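Side-chain contacts in uncharacterized protein (Pyrococcus furiosus, PDB 4XLZ), which probably removes an acetyl group from N,N'-diacetylchitobiose, as a metal-binding deacetylase of carbohydrate esterase family 14: residues K53-S56 with E61-Y64; V234-G239 with V244-G249. One frame throughout, in Å; residues are numbered along the deposited sequence.

Contact 1 (K53-S56 with E61-Y64)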
ATOM      1  N   LYS A  53     -11.957 -28.960  23.447  1.00 18.48           N
ATOM      2  CA  LYS A  53     -12.048 -30.425  23.846  1.00 19.68           C
ATOM      3  C   LYS A  53     -13.481 -30.827  24.134  1.00 19.38           C
ATOM      4  O   LYS A  53     -13.882 -31.894  23.660  1.00 19.12           O
ATOM      5  CB  LYS A  53     -11.166 -30.588  25.054  1.00 18.82           C
ATOM      6  CG  LYS A  53     -11.239 -32.165  25.620  1.00 20.62           C
ATOM      7  CD  LYS A  53     -10.539 -33.079  24.630  1.00 29.30           C
ATOM      8  CE  LYS A  53     -10.459 -34.688  24.999  1.00 35.07           C
ATOM      9  NZ  LYS A  53      -9.510 -35.101  23.767  1.00 35.71           N
ATOM     10  N   LYS A  54     -14.341 -29.988  24.743  1.00 20.43           N
ATOM     11  CA  LYS A  54     -15.753 -30.327  24.934  1.00 20.44           C
ATOM     12  C   LYS A  54     -16.418 -30.539  23.659  1.00 22.80           C
ATOM     13  O   LYS A  54     -17.232 -31.458  23.401  1.00 24.63           O
ATOM     14  CB  LYS A  54     -16.488 -29.266  25.721  1.00 22.67           C
ATOM     15  CG  LYS A  54     -16.133 -29.284  27.217  1.00 26.29           C
ATOM     16  CD  LYS A  54     -17.150 -28.298  27.961  1.00 29.02           C
ATOM     17  CE  LYS A  54     -17.553 -28.592  29.494  1.00 41.85           C
ATOM     18  NZ  LYS A  54     -16.517 -29.388  30.237  1.00 44.03           N
ATOM     19  N   LEU A  55     -16.143 -29.608  22.724  1.00 19.65           N
ATOM     20  CA  LEU A  55     -16.808 -29.755  21.436  1.00 19.79           C
ATOM     21  C   LEU A  55     -16.350 -31.025  20.718  1.00 20.03           C
ATOM     22  O   LEU A  55     -17.215 -31.794  20.193  1.00 22.72           O
ATOM     23  CB  LEU A  55     -16.413 -28.484  20.524  1.00 20.59           C
ATOM     24  CG  LEU A  55     -17.182 -27.189  20.863  1.00 21.65           C
ATOM     25  CD1 LEU A  55     -16.403 -26.000  20.183  1.00 20.66           C
ATOM     26  CD2 LEU A  55     -18.645 -27.077  20.555  1.00 25.00           C
ATOM     27  N   SER A  56     -15.052 -31.311  20.639  1.00 20.16           N
ATOM     28  CA  SER A  56     -14.566 -32.510  19.930  1.00 20.11           C
ATOM     29  C   SER A  56     -15.224 -33.779  20.586  1.00 20.63           C
ATOM     30  O   SER A  56     -15.605 -34.665  19.863  1.00 24.59           O
ATOM     31  CB  SER A  56     -13.051 -32.649  20.145  1.00 23.11           C
ATOM     32  OG  SER A  56     -12.510 -31.701  19.306  1.00 30.82           O
ATOM     33  N   GLU A  61     -16.746 -31.437  14.655  1.00 20.22           N
ATOM     34  CA  GLU A  61     -15.516 -31.336  13.907  1.00 18.75           C
ATOM     35  C   GLU A  61     -14.953 -29.893  14.050  1.00 20.56           C
ATOM     36  O   GLU A  61     -15.669 -28.966  13.729  1.00 20.08           O
ATOM     37  CB  GLU A  61     -15.761 -31.600  12.390  1.00 20.09           C
ATOM     38  CG  GLU A  61     -14.529 -31.628  11.599  1.00 20.27           C
ATOM     39  CD  GLU A  61     -14.719 -31.903  10.111  1.00 22.22           C
ATOM     40  OE1 GLU A  61     -15.888 -32.209   9.767  1.00 26.64           O
ATOM     41  OE2 GLU A  61     -13.730 -31.819   9.369  1.00 27.23           O
ATOM     42  N   VAL A  62     -13.839 -29.837  14.761  1.00 17.41           N
ATOM     43  CA  VAL A  62     -13.187 -28.503  15.037  1.00 17.20           C
ATOM     44  C   VAL A  62     -12.011 -28.441  14.148  1.00 15.69           C
ATOM     45  O   VAL A  62     -11.118 -29.272  14.047  1.00 16.87           O
ATOM     46  CB  VAL A  62     -12.707 -28.391  16.519  1.00 18.68           C
ATOM     47  CG1 VAL A  62     -12.026 -27.023  16.652  1.00 17.61           C
ATOM     48  CG2 VAL A  62     -13.865 -28.543  17.509  1.00 17.58           C
ATOM     49  N   ILE A  63     -12.023 -27.313  13.332  1.00 14.73           N
ATOM     50  CA  ILE A  63     -10.927 -27.015  12.376  1.00 14.02           C
ATOM     51  C   ILE A  63     -10.272 -25.665  12.749  1.00 13.31           C
ATOM     52  O   ILE A  63     -11.009 -24.775  13.110  1.00 15.93           O
ATOM     53  CB  ILE A  63     -11.572 -26.883  10.937  1.00 14.66           C
ATOM     54  CG1 ILE A  63     -12.191 -28.288  10.573  1.00 16.97           C
ATOM     55  CG2 ILE A  63     -10.507 -26.436   9.915  1.00 17.40           C
ATOM     56  CD1 ILE A  63     -13.150 -28.098   9.357  1.00 20.22           C
ATOM     57  N   TYR A  64      -8.985 -25.612  12.650  1.00 14.65           N
ATOM     58  CA  TYR A  64      -8.284 -24.285  12.964  1.00 12.70           C
ATOM     59  C   TYR A  64      -7.950 -23.610  11.620  1.00 14.16           C
ATOM     60  O   TYR A  64      -7.621 -24.255  10.612  1.00 13.65           O
ATOM     61  CB  TYR A  64      -6.948 -24.520  13.586  1.00 14.21           C
ATOM     62  CG  TYR A  64      -7.001 -24.972  15.045  1.00 15.06           C
ATOM     63  CD1 TYR A  64      -8.174 -25.177  15.752  1.00 14.45           C
ATOM     64  CD2 TYR A  64      -5.763 -25.161  15.621  1.00 17.15           C
ATOM     65  CE1 TYR A  64      -8.113 -25.573  17.167  1.00 15.13           C
ATOM     66  CE2 TYR A  64      -5.663 -25.542  17.014  1.00 18.51           C
ATOM     67  CZ  TYR A  64      -6.833 -25.734  17.663  1.00 18.22           C
ATOM     68  OH  TYR A  64      -6.787 -26.156  19.007  1.00 18.39           O
TER
HETATM   69  O   HOH W   1     -12.846 -32.147  16.230  1.00 27.67           O
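Val62 meets Leu55 and Ser56 through a single methyl. From CA, the bond to CB heads toward helix 43-57, and there the two branches part. CG1 stands anti to the backbone N (chi1 178°) and makes no close approach to residues 53-56. That leaves CG2 beside the backbone N, on the branch that reaches the helix. This methyl comes within 3.9 Å of Leu55 CB, an apolar contact, and CG2 is again 3.9 Å from Ser56 OG, which it touches without bonding. The Val62 side chain also packs on Ile52, one turn back along the same helix, on Cys36 and on Val101.

Residues 53-56 lie in the last turns of the helix in a beta-alpha-beta unit, strand 33-38, helix 43-57 and strand 61-68, whose two strands belong to the parallel sheet of this deacetylase fold, with the helix packed against it. The first residue of that helix, at its far end, is the cadmium ligand Asp43. The chain turns back here, so that Ser56 CA and Glu61 CA are already 6.2 Å apart.

No direct hydrogen bond joins the two segments; a water bridges them, accepting from Val62 N at 2.9 Å and lying 3.1 Å from Ser56 OG. Two residues on, Tyr64 bonds through its backbone to Lys103 of strand 103-109, whereas the amide of Val62 gives its hydrogen to the water. Ser56 OG lies beside its own backbone N (chi1 -76°) and is also hydrogen-bonded to Leu99 O, so this one hydroxyl touches the end of helix 81-99 as well as the bridging water. The Leu55 side chain comes to about 4 Å from a bound hexane-1,6-diol, probably picked up from the crystallisation liquor.

Contact 2 (V234-G239 with V244-G249)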
ATOM      1  N   VAL A 234      -7.199 -15.671  34.620  1.00 15.26           N
ATOM      2  CA  VAL A 234      -8.229 -15.459  33.554  1.00 16.58           C
ATOM      3  C   VAL A 234      -9.372 -16.464  33.637  1.00 15.58           C
ATOM      4  O   VAL A 234     -10.545 -16.103  33.516  1.00 16.59           O
ATOM      5  CB  VAL A 234      -7.517 -15.462  32.181  1.00 15.05           C
ATOM      6  CG1 VAL A 234      -8.521 -15.395  31.066  1.00 17.13           C
ATOM      7  CG2 VAL A 234      -6.578 -14.265  32.058  1.00 16.18           C
ATOM      8  N   THR A 235      -9.058 -17.742  33.823  1.00 16.30           N
ATOM      9  CA  THR A 235     -10.190 -18.731  33.918  1.00 16.20           C
ATOM     10  C   THR A 235     -11.079 -18.533  35.136  1.00 14.64           C
ATOM     11  O   THR A 235     -12.236 -18.857  35.085  1.00 16.57           O
ATOM     12  CB  THR A 235      -9.674 -20.191  33.808  1.00 19.95           C
ATOM     13  OG1 THR A 235      -8.686 -20.374  34.778  1.00 24.39           O
ATOM     14  CG2 THR A 235      -8.791 -20.207  32.499  1.00 24.21           C
HETATM   15  N   MSE A 236     -10.461 -18.009  36.224  1.00 16.44           N
HETATM   16  CA  MSE A 236     -11.284 -17.638  37.381  1.00 17.96           C
HETATM   17  C   MSE A 236     -12.168 -16.459  37.114  1.00 17.11           C
HETATM   18  O   MSE A 236     -13.284 -16.394  37.550  1.00 17.72           O
HETATM   19  CB  MSE A 236     -10.437 -17.453  38.632  1.00 16.92           C
HETATM   20  CG  MSE A 236      -9.712 -18.767  38.950  1.00 20.01           C
HETATM   21 SE   MSE A 236      -8.422 -18.473  40.467  1.00 24.44          SE
HETATM   22  CE  MSE A 236      -9.789 -18.204  41.738  1.00 24.68           C
ATOM     23  N   PHE A 237     -11.624 -15.481  36.393  1.00 16.71           N
ATOM     24  CA  PHE A 237     -12.412 -14.310  36.008  1.00 17.66           C
ATOM     25  C   PHE A 237     -13.701 -14.768  35.302  1.00 18.13           C
ATOM     26  O   PHE A 237     -14.758 -14.278  35.638  1.00 19.31           O
ATOM     27  CB  PHE A 237     -11.514 -13.431  35.057  1.00 16.85           C
ATOM     28  CG  PHE A 237     -12.231 -12.273  34.392  1.00 16.88           C
ATOM     29  CD1 PHE A 237     -12.655 -12.370  33.048  1.00 17.27           C
ATOM     30  CD2 PHE A 237     -12.484 -11.118  35.121  1.00 19.79           C
ATOM     31  CE1 PHE A 237     -13.352 -11.275  32.438  1.00 16.48           C
ATOM     32  CE2 PHE A 237     -13.090  -9.984  34.483  1.00 20.40           C
ATOM     33  CZ  PHE A 237     -13.516 -10.080  33.136  1.00 19.29           C
ATOM     34  N   TYR A 238     -13.553 -15.685  34.339  1.00 16.14           N
ATOM     35  CA  TYR A 238     -14.754 -16.157  33.636  1.00 16.73           C
ATOM     36  C   TYR A 238     -15.629 -17.098  34.489  1.00 17.52           C
ATOM     37  O   TYR A 238     -16.859 -16.966  34.533  1.00 17.53           O
ATOM     38  CB  TYR A 238     -14.305 -16.906  32.354  1.00 16.44           C
ATOM     39  CG  TYR A 238     -13.690 -15.956  31.296  1.00 16.43           C
ATOM     40  CD1 TYR A 238     -14.436 -14.880  30.846  1.00 17.32           C
ATOM     41  CD2 TYR A 238     -12.443 -16.228  30.781  1.00 16.16           C
ATOM     42  CE1 TYR A 238     -13.810 -13.991  29.889  1.00 16.29           C
ATOM     43  CE2 TYR A 238     -11.847 -15.405  29.861  1.00 15.54           C
ATOM     44  CZ  TYR A 238     -12.603 -14.320  29.398  1.00 17.36           C
ATOM     45  OH  TYR A 238     -11.988 -13.459  28.424  1.00 19.03           O
ATOM     46  N   GLY A 239     -14.947 -18.046  35.172  1.00 16.29           N
ATOM     47  CA  GLY A 239     -15.771 -19.045  35.882  1.00 18.18           C
ATOM     48  C   GLY A 239     -16.581 -18.368  37.023  1.00 18.41           C
ATOM     49  O   GLY A 239     -17.743 -18.784  37.236  1.00 18.54           O
ATOM     50  N   VAL A 244     -18.584 -21.145  38.944  1.00 20.44           N
ATOM     51  CA  VAL A 244     -17.711 -22.301  38.803  1.00 19.47           C
ATOM     52  C   VAL A 244     -16.271 -21.848  38.950  1.00 19.57           C
ATOM     53  O   VAL A 244     -15.923 -20.663  38.923  1.00 21.72           O
ATOM     54  CB  VAL A 244     -17.970 -23.136  37.464  1.00 19.81           C
ATOM     55  CG1 VAL A 244     -19.386 -23.498  37.252  1.00 22.20           C
ATOM     56  CG2 VAL A 244     -17.363 -22.326  36.233  1.00 19.77           C
ATOM     57  N   ARG A 245     -15.388 -22.822  39.237  1.00 19.55           N
ATOM     58  CA  ARG A 245     -13.982 -22.483  39.500  1.00 17.96           C
ATOM     59  C   ARG A 245     -13.306 -21.869  38.202  1.00 16.60           C
ATOM     60  O   ARG A 245     -12.697 -20.856  38.345  1.00 19.66           O
ATOM     61  CB  ARG A 245     -13.191 -23.722  39.951  1.00 18.42           C
ATOM     62  CG  ARG A 245     -11.883 -23.353  40.529  1.00 21.24           C
ATOM     63  CD  ARG A 245     -11.126 -24.610  40.979  1.00 26.15           C
ATOM     64  NE  ARG A 245      -9.909 -24.199  41.649  1.00 23.86           N
ATOM     65  CZ  ARG A 245      -8.844 -25.039  41.910  1.00 31.02           C
ATOM     66  NH1 ARG A 245      -7.778 -24.547  42.564  1.00 28.82           N
ATOM     67  NH2 ARG A 245      -8.770 -26.333  41.504  1.00 33.69           N
ATOM     68  N   TYR A 246     -13.390 -22.625  37.115  1.00 19.94           N
ATOM     69  CA  TYR A 246     -12.651 -22.216  35.881  1.00 17.38           C
ATOM     70  C   TYR A 246     -13.660 -22.213  34.745  1.00 16.40           C
ATOM     71  O   TYR A 246     -14.373 -23.177  34.478  1.00 17.71           O
ATOM     72  CB  TYR A 246     -11.550 -23.251  35.576  1.00 17.43           C
ATOM     73  CG  TYR A 246     -10.499 -23.339  36.662  1.00 17.74           C
ATOM     74  CD1 TYR A 246      -9.930 -22.172  37.198  1.00 16.85           C
ATOM     75  CD2 TYR A 246     -10.018 -24.593  36.987  1.00 21.05           C
ATOM     76  CE1 TYR A 246      -8.852 -22.288  38.170  1.00 19.37           C
ATOM     77  CE2 TYR A 246      -8.974 -24.716  37.933  1.00 20.65           C
ATOM     78  CZ  TYR A 246      -8.422 -23.593  38.502  1.00 19.02           C
ATOM     79  OH  TYR A 246      -7.394 -23.555  39.425  1.00 21.36           O
ATOM     80  N   GLY A 247     -13.634 -21.071  34.010  1.00 16.88           N
ATOM     81  CA  GLY A 247     -14.527 -20.946  32.828  1.00 15.27           C
ATOM     82  C   GLY A 247     -13.734 -20.340  31.647  1.00 15.64           C
ATOM     83  O   GLY A 247     -12.666 -19.803  31.766  1.00 16.18           O
ATOM     84  N   GLU A 248     -14.329 -20.607  30.482  1.00 16.17           N
ATOM     85  CA  GLU A 248     -13.914 -19.852  29.243  1.00 16.12           C
ATOM     86  C   GLU A 248     -15.094 -19.009  28.769  1.00 15.58           C
ATOM     87  O   GLU A 248     -16.205 -19.462  28.684  1.00 17.59           O
ATOM     88  CB  GLU A 248     -13.540 -20.850  28.137  1.00 16.57           C
ATOM     89  CG  GLU A 248     -12.129 -21.418  28.416  1.00 18.20           C
ATOM     90  CD  GLU A 248     -11.721 -22.565  27.480  1.00 17.40           C
ATOM     91  OE1 GLU A 248     -12.534 -22.977  26.685  1.00 19.51           O
ATOM     92  OE2 GLU A 248     -10.536 -22.973  27.623  1.00 21.25           O
ATOM     93  N   GLY A 249     -14.772 -17.721  28.498  1.00 16.24           N
ATOM     94  CA  GLY A 249     -15.832 -16.835  28.120  1.00 14.95           C
ATOM     95  C   GLY A 249     -15.884 -16.506  26.608  1.00 14.67           C
ATOM     96  O   GLY A 249     -14.814 -16.441  25.958  1.00 17.05           O
TER
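Thr235 O takes two amides: Gly239 N, as in any helix, and Gly247 N of the returning chain at 2.8 Å, nearly straight at 164°. They arrive from opposite faces of its carbonyl plane. Val244 N closes the turn on Gly239 O at 3.0 Å, from well above that carbonyl's plane. The axes of segments 234-239 and 247-249 cross at 80°.

The glycines are the tight part. Gly239 CA lies 3.5 Å from Gly247 N, and a CB on either residue would collide with the other segment. With Tyr238 CG beside its backbone N (chi1 -69°), the ring turns a face to Gly249 CA, a CH-pi contact 3.9 Å from the centroid. Tyr238 OH is hydrogen-bonded to Thr192 O, and Pro262 of the second subunit packs on the same side chain. With an alanine in place of Tyr238, Gly249 would probably lose its ring platform, and Thr192 O its hydroxyl partner.

The looser, solvent side is at Arg245, exposed on the loop before the strand, its CB pointing away from the helix. Buried apolar packing resumes where CG of selenomethionine Met236 meets the Tyr246 ring edge at CE1, 3.7 Å away. Thr235 OG1 approaches that ring obliquely but is hydrogen-bonded to Leu231 O.

The hydrogen bonds across the contact are therefore all backbone to backbone, so the close fit rests largely on the glycines.

Overall arrangement
From the N terminus, the chain lays down strand 33-38, runs out along helix 43-57 and returns in strand 61-68; contact 1 closes that short return, where the helix packs against the parallel sheet. Contact 2 comes much later, after the remaining strands of that sheet, where helix 221-240 turns sharply into strand 247-250, the partner of strand 197-200 in a small antiparallel pair. Each contact spans a four-residue connection, and the two follow in series without nesting or crossing. The centres of contact 1 and contact 2 are about 20 Å apart, and the contacts do not touch. Glu248, on the strand of contact 2, nevertheless hydrogen-bonds to Gly50 and Thr51, linking the antiparallel pair to the helix used by contact 1.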